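Local coordinates for protein spectinomycin phosphotransferase (Legionella pneumophila serogroup 1, PDB 3I0O) that probably transfers phosphate from a bound nucleotide to spectinomycin, as a member of the aminoglycoside phosphotransferase family, whose fold is related to that of protein kinases, at residues Tyr279-Arg284 / Val323-Ala328; Ser72-Ile77 / Arg126-Thr131; Lys116-Leu121 / Gln261-Gly266. All coordinates share one frame; numbering follows the deposited sequence.

Contact 1 of 3, residues Tyr279-Arg284 / Val323-Ala328. With SMI (spectinomycin), chain C.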
loop_
_atom_site.group_PDB
_atom_site.type_symbol
_atom_site.label_atom_id
_atom_site.label_comp_id
_atom_site.label_asym_id
_atom_site.label_seq_id
_atom_site.Cartn_x
_atom_site.Cartn_y
_atom_site.Cartn_z
ATOM N N TYR A 279 -10.572 -9.820 10.470
ATOM C CA TYR A 279 -9.225 -10.353 10.614
ATOM C C TYR A 279 -8.224 -9.357 10.028
ATOM O O TYR A 279 -7.317 -8.891 10.723
ATOM C CB TYR A 279 -9.086 -11.684 9.868
ATOM C CG TYR A 279 -7.646 -12.111 9.675
ATOM C CD1 TYR A 279 -6.854 -12.479 10.761
ATOM C CD2 TYR A 279 -7.062 -12.109 8.409
ATOM C CE1 TYR A 279 -5.516 -12.836 10.596
ATOM C CE2 TYR A 279 -5.722 -12.460 8.228
ATOM C CZ TYR A 279 -4.957 -12.823 9.329
ATOM O OH TYR A 279 -3.637 -13.174 9.159
ATOM N N TYR A 280 -8.402 -9.038 8.745
ATOM C CA TYR A 280 -7.523 -8.106 8.039
ATOM C C TYR A 280 -7.363 -6.756 8.739
ATOM O O TYR A 280 -6.240 -6.283 8.912
ATOM C CB TYR A 280 -7.996 -7.915 6.592
ATOM C CG TYR A 280 -7.577 -9.048 5.685
ATOM C CD1 TYR A 280 -6.229 -9.381 5.534
ATOM C CD2 TYR A 280 -8.519 -9.785 4.970
ATOM C CE1 TYR A 280 -5.828 -10.420 4.691
ATOM C CE2 TYR A 280 -8.133 -10.824 4.127
ATOM C CZ TYR A 280 -6.789 -11.137 3.992
ATOM O OH TYR A 280 -6.406 -12.159 3.156
ATOM N N ARG A 281 -8.469 -6.144 9.152
ATOM C CA ARG A 281 -8.391 -4.868 9.850
ATOM C C ARG A 281 -7.490 -4.962 11.095
ATOM O O ARG A 281 -6.823 -3.989 11.462
ATOM C CB ARG A 281 -9.788 -4.387 10.254
ATOM C CG ARG A 281 -10.648 -3.997 9.077
ATOM C CD ARG A 281 -11.862 -3.186 9.480
ATOM N NE ARG A 281 -12.485 -2.568 8.312
ATOM C CZ ARG A 281 -13.668 -1.960 8.319
ATOM N NH1 ARG A 281 -14.385 -1.881 9.437
ATOM N NH2 ARG A 281 -14.138 -1.419 7.204
ATOM N N HIS A 282 -7.471 -6.127 11.743
ATOM C CA HIS A 282 -6.641 -6.311 12.932
ATOM C C HIS A 282 -5.211 -6.660 12.525
ATOM O O HIS A 282 -4.258 -6.046 12.987
ATOM C CB HIS A 282 -7.195 -7.427 13.833
ATOM C CG HIS A 282 -8.429 -7.049 14.594
ATOM N ND1 HIS A 282 -9.675 -6.977 14.011
ATOM C CD2 HIS A 282 -8.605 -6.720 15.896
ATOM C CE1 HIS A 282 -10.566 -6.619 14.919
ATOM N NE2 HIS A 282 -9.941 -6.456 16.072
ATOM N N GLU A 283 -5.078 -7.645 11.647
ATOM C CA GLU A 283 -3.777 -8.094 11.171
ATOM C C GLU A 283 -2.974 -6.968 10.500
ATOM O O GLU A 283 -1.776 -6.832 10.755
ATOM C CB GLU A 283 -3.956 -9.268 10.198
ATOM C CG GLU A 283 -2.676 -9.786 9.541
ATOM C CD GLU A 283 -1.649 -10.322 10.541
ATOM O OE1 GLU A 283 -1.985 -10.509 11.732
ATOM O OE2 GLU A 283 -0.498 -10.570 10.128
ATOM N N ARG A 284 -3.619 -6.164 9.657
ATOM C CA ARG A 284 -2.902 -5.087 8.991
ATOM C C ARG A 284 -2.294 -4.132 10.018
ATOM O O ARG A 284 -1.169 -3.656 9.832
ATOM C CB ARG A 284 -3.814 -4.313 8.027
ATOM C CG ARG A 284 -3.070 -3.207 7.301
ATOM C CD ARG A 284 -3.904 -2.513 6.244
ATOM N NE ARG A 284 -3.046 -1.691 5.398
ATOM C CZ ARG A 284 -2.626 -0.470 5.710
ATOM N NH1 ARG A 284 -2.990 0.102 6.851
ATOM N NH2 ARG A 284 -1.811 0.170 4.888
ATOM N N VAL A 323 -7.379 1.570 14.628
ATOM C CA VAL A 323 -7.554 0.733 15.817
ATOM C C VAL A 323 -8.998 0.782 16.341
ATOM O O VAL A 323 -9.620 -0.262 16.537
ATOM C CB VAL A 323 -6.589 1.134 16.967
ATOM C CG1 VAL A 323 -6.958 0.389 18.240
ATOM C CG2 VAL A 323 -5.158 0.800 16.585
ATOM N N GLU A 324 -9.539 1.980 16.559
ATOM C CA GLU A 324 -10.915 2.081 17.052
ATOM C C GLU A 324 -11.926 1.488 16.078
ATOM O O GLU A 324 -12.968 0.984 16.492
ATOM C CB GLU A 324 -11.295 3.537 17.370
ATOM C CG GLU A 324 -10.674 4.060 18.671
ATOM C CD GLU A 324 -11.153 5.455 19.043
ATOM O OE1 GLU A 324 -10.667 6.006 20.062
ATOM O OE2 GLU A 324 -12.015 5.999 18.319
ATOM N N ILE A 325 -11.622 1.531 14.785
ATOM C CA ILE A 325 -12.542 0.977 13.807
ATOM C C ILE A 325 -12.497 -0.551 13.767
ATOM O O ILE A 325 -13.512 -1.206 13.516
ATOM C CB ILE A 325 -12.271 1.564 12.422
ATOM C CG1 ILE A 325 -12.725 3.029 12.410
ATOM C CG2 ILE A 325 -13.003 0.764 11.360
ATOM C CD1 ILE A 325 -12.500 3.763 11.094
ATOM N N ALA A 326 -11.320 -1.112 14.029
ATOM C CA ALA A 326 -11.146 -2.557 14.042
ATOM C C ALA A 326 -11.841 -3.111 15.276
ATOM O O ALA A 326 -12.492 -4.157 15.227
ATOM C CB ALA A 326 -9.664 -2.908 14.075
ATOM N N PHE A 327 -11.688 -2.396 16.385
ATOM C CA PHE A 327 -12.298 -2.794 17.649
ATOM C C PHE A 327 -13.818 -2.644 17.596
ATOM O O PHE A 327 -14.533 -3.357 18.294
ATOM C CB PHE A 327 -11.742 -1.956 18.812
ATOM C CG PHE A 327 -10.346 -2.335 19.236
ATOM C CD1 PHE A 327 -9.710 -3.453 18.695
ATOM C CD2 PHE A 327 -9.666 -1.574 20.192
ATOM C CE1 PHE A 327 -8.421 -3.806 19.098
ATOM C CE2 PHE A 327 -8.378 -1.921 20.600
ATOM C CZ PHE A 327 -7.755 -3.043 20.049
ATOM N N ALA A 328 -14.304 -1.716 16.773
ATOM C CA ALA A 328 -15.744 -1.497 16.634
ATOM C C ALA A 328 -16.360 -2.529 15.687
ATOM O O ALA A 328 -16.794 -2.208 14.576
ATOM C CB ALA A 328 -16.016 -0.091 16.125
HETATM O O1 SMI C . 0.431 4.571 4.857
HETATM C C2 SMI C . 0.344 5.699 5.767
HETATM C C2M SMI C . 1.185 6.841 5.211
HETATM C C3 SMI C . 0.848 5.282 7.199
HETATM C C4 SMI C . -0.037 4.140 7.629
HETATM C C5 SMI C . 0.264 3.043 6.629
HETATM O O5 SMI C . -0.529 1.923 7.031
HETATM C C6 SMI C . -0.344 3.422 5.304
HETATM O O1B SMI C . 1.628 2.644 6.585
HETATM O O2B SMI C . -0.033 2.498 4.244
HETATM C C7 SMI C . 1.773 1.595 5.660
HETATM C C8 SMI C . 3.242 1.133 5.663
HETATM N N8 SMI C . 3.543 0.707 7.048
HETATM C C8M SMI C . 4.934 0.259 7.171
HETATM C C9 SMI C . 3.375 -0.058 4.660
HETATM O O9 SMI C . 2.511 -1.130 5.076
HETATM C C10 SMI C . 2.960 0.405 3.228
HETATM N N10 SMI C . 3.021 -0.620 2.316
HETATM C C1M SMI C . 4.368 -1.187 2.167
HETATM C C11 SMI C . 1.523 0.922 3.271
HETATM O O11 SMI C . 1.172 1.361 1.979
HETATM C C12 SMI C . 1.362 2.069 4.252
HETATM O O4A SMI C . 0.227 3.637 8.944
HETATM O O4B SMI C . -1.233 4.814 7.651
HETATM O O HOH W 1 -14.745 -3.285 12.007
#
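His282 lays one face of its imidazole over the methyl group of Ala326. This is a CH-pi contact: Ala326 CB sits 4.0 Å from the centroid of the His282 ring and 13° off its normal. The same ring brings CE1 to 3.1 Å from Ala326 O. Its NE2 meets the edge of the Phe327 ring, 4.0 Å from CD1. The ring's rotation is restrained by a hydrogen bond from ND1 to Ser278 O, one turn earlier. Arg281 runs out as an extended chain beside this patch, and its NH1 passes 3.6 Å from Ile325 CG2. No direct hydrogen bond joins the segments, but a water does so: it accepts from Arg281 NH1 at 3.0 Å and donates to Ile325 O at 2.8 Å. Arg281 NE bonds to Met244 O, which helps fix the guanidinium. Arg284 leaves the same helix for spectinomycin and donates from NH2 to O2B; it also pairs with Asp212. The short segments run roughly antiparallel (147°), with axes 9.2 Å apart. Helix 182-198 packs beside both partners, touching His282 through Thr191 and Phe327 through Ala184 and Leu188.

Contact 2 of 3, residues Ser72-Ile77 / Arg126-Thr131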
loop_
_atom_site.group_PDB
_atom_site.type_symbol
_atom_site.label_atom_id
_atom_site.label_comp_id
_atom_site.label_asym_id
_atom_site.label_seq_id
_atom_site.Cartn_x
_atom_site.Cartn_y
_atom_site.Cartn_z
ATOM N N SER A 72 -7.462 -6.115 -19.648
ATOM C CA SER A 72 -8.832 -6.283 -19.194
ATOM C C SER A 72 -9.714 -5.041 -19.318
ATOM O O SER A 72 -10.888 -5.065 -18.948
ATOM C CB SER A 72 -8.814 -6.783 -17.751
ATOM O OG SER A 72 -10.104 -6.729 -17.178
ATOM N N GLY A 73 -9.152 -3.956 -19.835
ATOM C CA GLY A 73 -9.931 -2.743 -20.008
ATOM C C GLY A 73 -10.055 -1.772 -18.838
ATOM O O GLY A 73 -10.873 -0.848 -18.902
ATOM N N ILE A 74 -9.264 -1.961 -17.782
ATOM C CA ILE A 74 -9.317 -1.065 -16.622
ATOM C C ILE A 74 -8.472 0.178 -16.901
ATOM O O ILE A 74 -7.256 0.093 -17.065
ATOM C CB ILE A 74 -8.798 -1.771 -15.353
ATOM C CG1 ILE A 74 -9.662 -2.997 -15.076
ATOM C CG2 ILE A 74 -8.815 -0.814 -14.162
ATOM C CD1 ILE A 74 -9.280 -3.760 -13.838
ATOM N N LYS A 75 -9.111 1.337 -16.960
ATOM C CA LYS A 75 -8.379 2.561 -17.258
ATOM C C LYS A 75 -7.797 3.262 -16.030
ATOM O O LYS A 75 -6.857 4.035 -16.151
ATOM C CB LYS A 75 -9.285 3.534 -18.015
ATOM C CG LYS A 75 -10.601 3.802 -17.310
ATOM C CD LYS A 75 -11.182 5.151 -17.701
ATOM C CE LYS A 75 -12.466 5.436 -16.923
ATOM N NZ LYS A 75 -12.976 6.810 -17.187
ATOM N N GLU A 76 -8.357 2.978 -14.858
ATOM C CA GLU A 76 -7.918 3.597 -13.617
ATOM C C GLU A 76 -6.542 3.175 -13.092
ATOM O O GLU A 76 -6.318 3.169 -11.887
ATOM C CB GLU A 76 -8.969 3.369 -12.524
ATOM C CG GLU A 76 -10.306 4.079 -12.752
ATOM C CD GLU A 76 -11.231 3.349 -13.723
ATOM O OE1 GLU A 76 -10.912 2.205 -14.117
ATOM O OE2 GLU A 76 -12.288 3.916 -14.084
ATOM N N ILE A 77 -5.634 2.798 -13.988
ATOM C CA ILE A 77 -4.270 2.437 -13.596
ATOM C C ILE A 77 -3.317 3.236 -14.497
ATOM O O ILE A 77 -3.648 3.546 -15.644
ATOM C CB ILE A 77 -3.970 0.912 -13.760
ATOM C CG1 ILE A 77 -4.241 0.478 -15.192
ATOM C CG2 ILE A 77 -4.801 0.093 -12.775
ATOM C CD1 ILE A 77 -3.970 -0.980 -15.442
ATOM N N ARG A 126 -14.291 -4.122 -8.217
ATOM C CA ARG A 126 -15.024 -5.327 -8.602
ATOM C C ARG A 126 -14.400 -5.868 -9.888
ATOM O O ARG A 126 -14.178 -7.070 -10.012
ATOM C CB ARG A 126 -16.513 -5.025 -8.827
ATOM C CG ARG A 126 -17.378 -6.268 -9.073
ATOM C CD ARG A 126 -17.399 -7.198 -7.852
ATOM N NE ARG A 126 -18.071 -8.474 -8.121
ATOM C CZ ARG A 126 -19.376 -8.703 -7.984
ATOM N NH1 ARG A 126 -20.202 -7.750 -7.568
ATOM N NH2 ARG A 126 -19.856 -9.899 -8.278
ATOM N N GLN A 127 -14.101 -4.975 -10.832
ATOM C CA GLN A 127 -13.474 -5.376 -12.096
ATOM C C GLN A 127 -12.165 -6.128 -11.843
ATOM O O GLN A 127 -11.913 -7.176 -12.446
ATOM C CB GLN A 127 -13.164 -4.152 -12.957
ATOM C CG GLN A 127 -14.204 -3.782 -13.986
ATOM C CD GLN A 127 -13.745 -2.615 -14.852
ATOM O OE1 GLN A 127 -13.856 -1.446 -14.462
ATOM N NE2 GLN A 127 -13.204 -2.932 -16.028
ATOM N N ILE A 128 -11.332 -5.575 -10.961
ATOM C CA ILE A 128 -10.054 -6.188 -10.614
ATOM C C ILE A 128 -10.281 -7.565 -10.005
ATOM O O ILE A 128 -9.628 -8.532 -10.383
ATOM C CB ILE A 128 -9.279 -5.340 -9.597
ATOM C CG1 ILE A 128 -8.946 -3.979 -10.197
ATOM C CG2 ILE A 128 -8.018 -6.070 -9.177
ATOM C CD1 ILE A 128 -8.480 -2.963 -9.174
ATOM N N HIS A 129 -11.205 -7.651 -9.055
ATOM C CA HIS A 129 -11.502 -8.929 -8.424
ATOM C C HIS A 129 -12.075 -9.953 -9.406
ATOM O O HIS A 129 -11.775 -11.136 -9.303
ATOM C CB HIS A 129 -12.470 -8.730 -7.256
ATOM C CG HIS A 129 -11.875 -7.985 -6.103
ATOM N ND1 HIS A 129 -12.625 -7.533 -5.039
ATOM C CD2 HIS A 129 -10.599 -7.611 -5.849
ATOM C CE1 HIS A 129 -11.839 -6.912 -4.180
ATOM N NE2 HIS A 129 -10.604 -6.945 -4.649
ATOM N N GLU A 130 -12.885 -9.498 -10.359
ATOM C CA GLU A 130 -13.490 -10.401 -11.335
ATOM C C GLU A 130 -12.485 -10.803 -12.402
ATOM O O GLU A 130 -12.734 -11.733 -13.169
ATOM C CB GLU A 130 -14.705 -9.748 -12.001
ATOM C CG GLU A 130 -15.884 -9.482 -11.069
ATOM C CD GLU A 130 -16.791 -10.691 -10.871
ATOM O OE1 GLU A 130 -16.281 -11.787 -10.549
ATOM O OE2 GLU A 130 -18.023 -10.536 -11.032
ATOM N N THR A 131 -11.345 -10.119 -12.441
ATOM C CA THR A 131 -10.326 -10.417 -13.441
ATOM C C THR A 131 -9.694 -11.800 -13.304
ATOM O O THR A 131 -9.186 -12.165 -12.246
ATOM C CB THR A 131 -9.212 -9.350 -13.436
ATOM O OG1 THR A 131 -9.735 -8.116 -13.946
ATOM C CG2 THR A 131 -8.033 -9.802 -14.298
#
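Ile74 carries the apolar part of this contact. Its CD1 meets Ile128 CG1 at 3.7 Å, and the two side chains cross at about a right angle. CG1 of Ile74 lies anti to its carbonyl carbon (chi1 -60°), which directs the longer branch at the helix. Ile74 and Gln127 lie side by side and point opposite ways. Ile74 CG1 comes to 3.7 Å from Gln127 NE2, and Ile74 CD1 lies 4.0 Å from Gln127 CB. The aliphatic part of the glutamine thus helps to cover the isoleucine. Leu69 and Val124 touch Ile74 as well, while Trp231 and Leu208 pack on Ile128.

The polar part lies where helix 115-130 ends. Ser72 OG and Thr131 OG1 approach to 3.5 Å. Thr131 OG1 is held within its own segment by donating to Gln127 O at 2.8 Å. The hydroxyl comes in 34° out of the carbonyl plane. This bond ties the threonine back to the last turn of the helix.

Arg126 and Glu130 take no part in the contact; their NH2 and OE2 form a salt bridge of 3.4 Å, one helical turn apart. Arg126 also makes a cation-pi contact with Tyr267.

On the loop side, Gly73 ends helix 59-71 in a Schellman motif. Its positive phi turns the chain, and Ile74, the next residue, points its CB toward helix 115-130. In protein kinases the loop after helix αC packs on a long helix of the C-lobe. The topology here, with segment 72-77 following helix 59-71 and leading toward strand 90-91, is consistent with that junction between the lobes.

Contact 3 of 3, residues Lys116-Leu121 / Gln261-Gly266; sequences KQWKQL and QYFYEG
Lys119 reaches over helix 257-267, meeting Tyr262, Gly266 and Glu265 in turn. Its CB meets Tyr262 O. CG comes next and touches Gly266, 3.8 Å from CA. CD and CE then pass the carboxylate of Glu265, and CE is 3.2 Å from OE2. The chain bends at its last torsion (chi4 -62°), and NZ turns away from the carboxylate to end 4.1 Å from Glu265 O. NZ and Glu265 OE2, of opposite charge, are 4.6 Å apart and form no salt bridge.

The backbones beneath are very close. Gly266 CA points a hydrogen straight at Lys119 O, 3.4 Å away, with an angle of 179° at the hydrogen. Phe263 CA makes a similar CA-H...O contact with Trp118 O at 3.5 Å. Gly266 has no side chain, and this lets the helices meet at that point. On the inner side Trp118 packs its CB on Tyr262 CB at 3.5 Å and its CE3 against Phe263 CB. Trp254 adds an edge-to-face contact to Trp118.

The segment axes come within 6.5 Å and cross at -48°. This is close helix-helix packing through a glycine and CA-H...O contacts, joining helices 115-130 and 257-267 in the probable C-lobe of the kinase-like fold.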
loop_
_atom_site.group_PDB
_atom_site.type_symbol
_atom_site.label_atom_id
_atom_site.label_comp_id
_atom_site.label_asym_id
_atom_site.label_seq_id
_atom_site.Cartn_x
_atom_site.Cartn_y
_atom_site.Cartn_z
ATOM N N LYS A 116 -19.967 10.072 -6.640
ATOM C CA LYS A 116 -19.800 9.483 -7.966
ATOM C C LYS A 116 -18.465 8.736 -8.082
ATOM O O LYS A 116 -18.421 7.607 -8.577
ATOM C CB LYS A 116 -19.903 10.579 -9.044
ATOM N N GLN A 117 -17.379 9.363 -7.627
ATOM C CA GLN A 117 -16.062 8.727 -7.682
ATOM C C GLN A 117 -16.060 7.480 -6.803
ATOM O O GLN A 117 -15.465 6.465 -7.158
ATOM C CB GLN A 117 -14.968 9.705 -7.237
ATOM C CG GLN A 117 -14.745 10.856 -8.214
ATOM C CD GLN A 117 -13.707 11.869 -7.736
ATOM O OE1 GLN A 117 -13.755 12.357 -6.602
ATOM N NE2 GLN A 117 -12.772 12.203 -8.614
ATOM N N TRP A 118 -16.750 7.543 -5.667
ATOM C CA TRP A 118 -16.819 6.388 -4.783
ATOM C C TRP A 118 -17.467 5.212 -5.513
ATOM O O TRP A 118 -17.060 4.059 -5.345
ATOM C CB TRP A 118 -17.605 6.719 -3.495
ATOM C CG TRP A 118 -16.721 7.175 -2.368
ATOM C CD1 TRP A 118 -16.624 8.438 -1.853
ATOM C CD2 TRP A 118 -15.743 6.381 -1.668
ATOM N NE1 TRP A 118 -15.644 8.483 -0.882
ATOM C CE2 TRP A 118 -15.089 7.235 -0.750
ATOM C CE3 TRP A 118 -15.355 5.031 -1.730
ATOM C CZ2 TRP A 118 -14.069 6.781 0.100
ATOM C CZ3 TRP A 118 -14.336 4.583 -0.880
ATOM C CH2 TRP A 118 -13.709 5.459 0.019
ATOM N N LYS A 119 -18.474 5.510 -6.326
ATOM C CA LYS A 119 -19.171 4.478 -7.084
ATOM C C LYS A 119 -18.216 3.903 -8.117
ATOM O O LYS A 119 -18.194 2.698 -8.368
ATOM C CB LYS A 119 -20.393 5.077 -7.786
ATOM C CG LYS A 119 -21.301 4.057 -8.468
ATOM C CD LYS A 119 -22.564 4.742 -9.003
ATOM C CE LYS A 119 -23.656 3.748 -9.407
ATOM N NZ LYS A 119 -23.237 2.837 -10.503
ATOM N N GLN A 120 -17.420 4.781 -8.709
ATOM C CA GLN A 120 -16.462 4.382 -9.726
ATOM C C GLN A 120 -15.366 3.496 -9.129
ATOM O O GLN A 120 -14.890 2.570 -9.782
ATOM C CB GLN A 120 -15.840 5.623 -10.357
ATOM C CG GLN A 120 -15.091 5.355 -11.631
ATOM C CD GLN A 120 -14.149 6.481 -11.975
ATOM O OE1 GLN A 120 -14.385 7.636 -11.611
ATOM N NE2 GLN A 120 -13.077 6.158 -12.690
ATOM N N LEU A 121 -14.961 3.781 -7.894
ATOM C CA LEU A 121 -13.925 2.978 -7.252
ATOM C C LEU A 121 -14.466 1.583 -6.949
ATOM O O LEU A 121 -13.763 0.589 -7.095
ATOM C CB LEU A 121 -13.435 3.638 -5.959
ATOM C CG LEU A 121 -12.305 2.870 -5.263
ATOM C CD1 LEU A 121 -11.104 2.825 -6.175
ATOM C CD2 LEU A 121 -11.933 3.532 -3.949
ATOM N N GLN A 261 -21.601 2.892 1.420
ATOM C CA GLN A 261 -22.725 2.518 0.555
ATOM C C GLN A 261 -22.485 2.995 -0.884
ATOM O O GLN A 261 -22.786 2.275 -1.835
ATOM C CB GLN A 261 -24.033 3.097 1.101
ATOM N N TYR A 262 -21.961 4.212 -1.045
ATOM C CA TYR A 262 -21.657 4.731 -2.379
ATOM C C TYR A 262 -20.765 3.701 -3.082
ATOM O O TYR A 262 -20.974 3.363 -4.247
ATOM C CB TYR A 262 -20.846 6.028 -2.320
ATOM C CG TYR A 262 -21.521 7.265 -1.787
ATOM C CD1 TYR A 262 -22.901 7.459 -1.899
ATOM C CD2 TYR A 262 -20.744 8.320 -1.297
ATOM C CE1 TYR A 262 -23.484 8.684 -1.551
ATOM C CE2 TYR A 262 -21.310 9.543 -0.950
ATOM C CZ TYR A 262 -22.676 9.722 -1.084
ATOM O OH TYR A 262 -23.201 10.961 -0.792
ATOM N N PHE A 263 -19.750 3.236 -2.355
ATOM C CA PHE A 263 -18.794 2.265 -2.871
ATOM C C PHE A 263 -19.452 0.979 -3.368
ATOM O O PHE A 263 -19.207 0.541 -4.493
ATOM C CB PHE A 263 -17.761 1.914 -1.789
ATOM C CG PHE A 263 -16.882 0.753 -2.151
ATOM C CD1 PHE A 263 -15.739 0.942 -2.911
ATOM C CD2 PHE A 263 -17.237 -0.542 -1.782
ATOM C CE1 PHE A 263 -14.962 -0.141 -3.300
ATOM C CE2 PHE A 263 -16.467 -1.635 -2.167
ATOM C CZ PHE A 263 -15.329 -1.435 -2.928
ATOM N N TYR A 264 -20.271 0.364 -2.519
ATOM C CA TYR A 264 -20.924 -0.878 -2.893
ATOM C C TYR A 264 -21.903 -0.712 -4.042
ATOM O O TYR A 264 -22.220 -1.670 -4.754
ATOM C CB TYR A 264 -21.599 -1.507 -1.678
ATOM C CG TYR A 264 -20.628 -2.328 -0.875
ATOM C CD1 TYR A 264 -20.031 -1.821 0.277
ATOM C CD2 TYR A 264 -20.235 -3.588 -1.323
ATOM C CE1 TYR A 264 -19.062 -2.547 0.959
ATOM C CE2 TYR A 264 -19.269 -4.320 -0.653
ATOM C CZ TYR A 264 -18.684 -3.798 0.484
ATOM O OH TYR A 264 -17.706 -4.523 1.123
ATOM N N GLU A 265 -22.365 0.517 -4.230
ATOM C CA GLU A 265 -23.284 0.826 -5.309
ATOM C C GLU A 265 -22.612 0.451 -6.629
ATOM O O GLU A 265 -23.263 -0.023 -7.556
ATOM C CB GLU A 265 -23.599 2.319 -5.288
ATOM C CG GLU A 265 -24.782 2.735 -6.126
ATOM C CD GLU A 265 -25.120 4.202 -5.924
ATOM O OE1 GLU A 265 -25.217 4.620 -4.745
ATOM O OE2 GLU A 265 -25.289 4.929 -6.936
ATOM N N GLY A 266 -21.300 0.668 -6.701
ATOM C CA GLY A 266 -20.550 0.350 -7.901
ATOM C C GLY A 266 -19.911 -1.027 -7.846
ATOM O O GLY A 266 -19.745 -1.682 -8.874
#

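How the contacts relate
Contacts 2 and 3 share helix 115-130, and their centres are 15 Å apart. They touch directly: Glu76 OE2 of contact 2 lies 2.8 Å from Gln120 NE2 of contact 3, a probable hydrogen bond. Contact 1 stands apart, about 8 Å from contact 3 and about 10 Å from contact 2 by nearest atoms. Helix 257-267 of contact 3 is followed in the chain by helix 274-298 of contact 1. Of the three, contact 1 is the one whose segment touches the bound spectinomycin. Contacts 2 and 3 lie back from the nucleotide: bound ADP is about 14 Å from the side chains of Leu121 and Ile128. Asn217, a magnesium ligand, is about 9 Å from the Leu121 side chain.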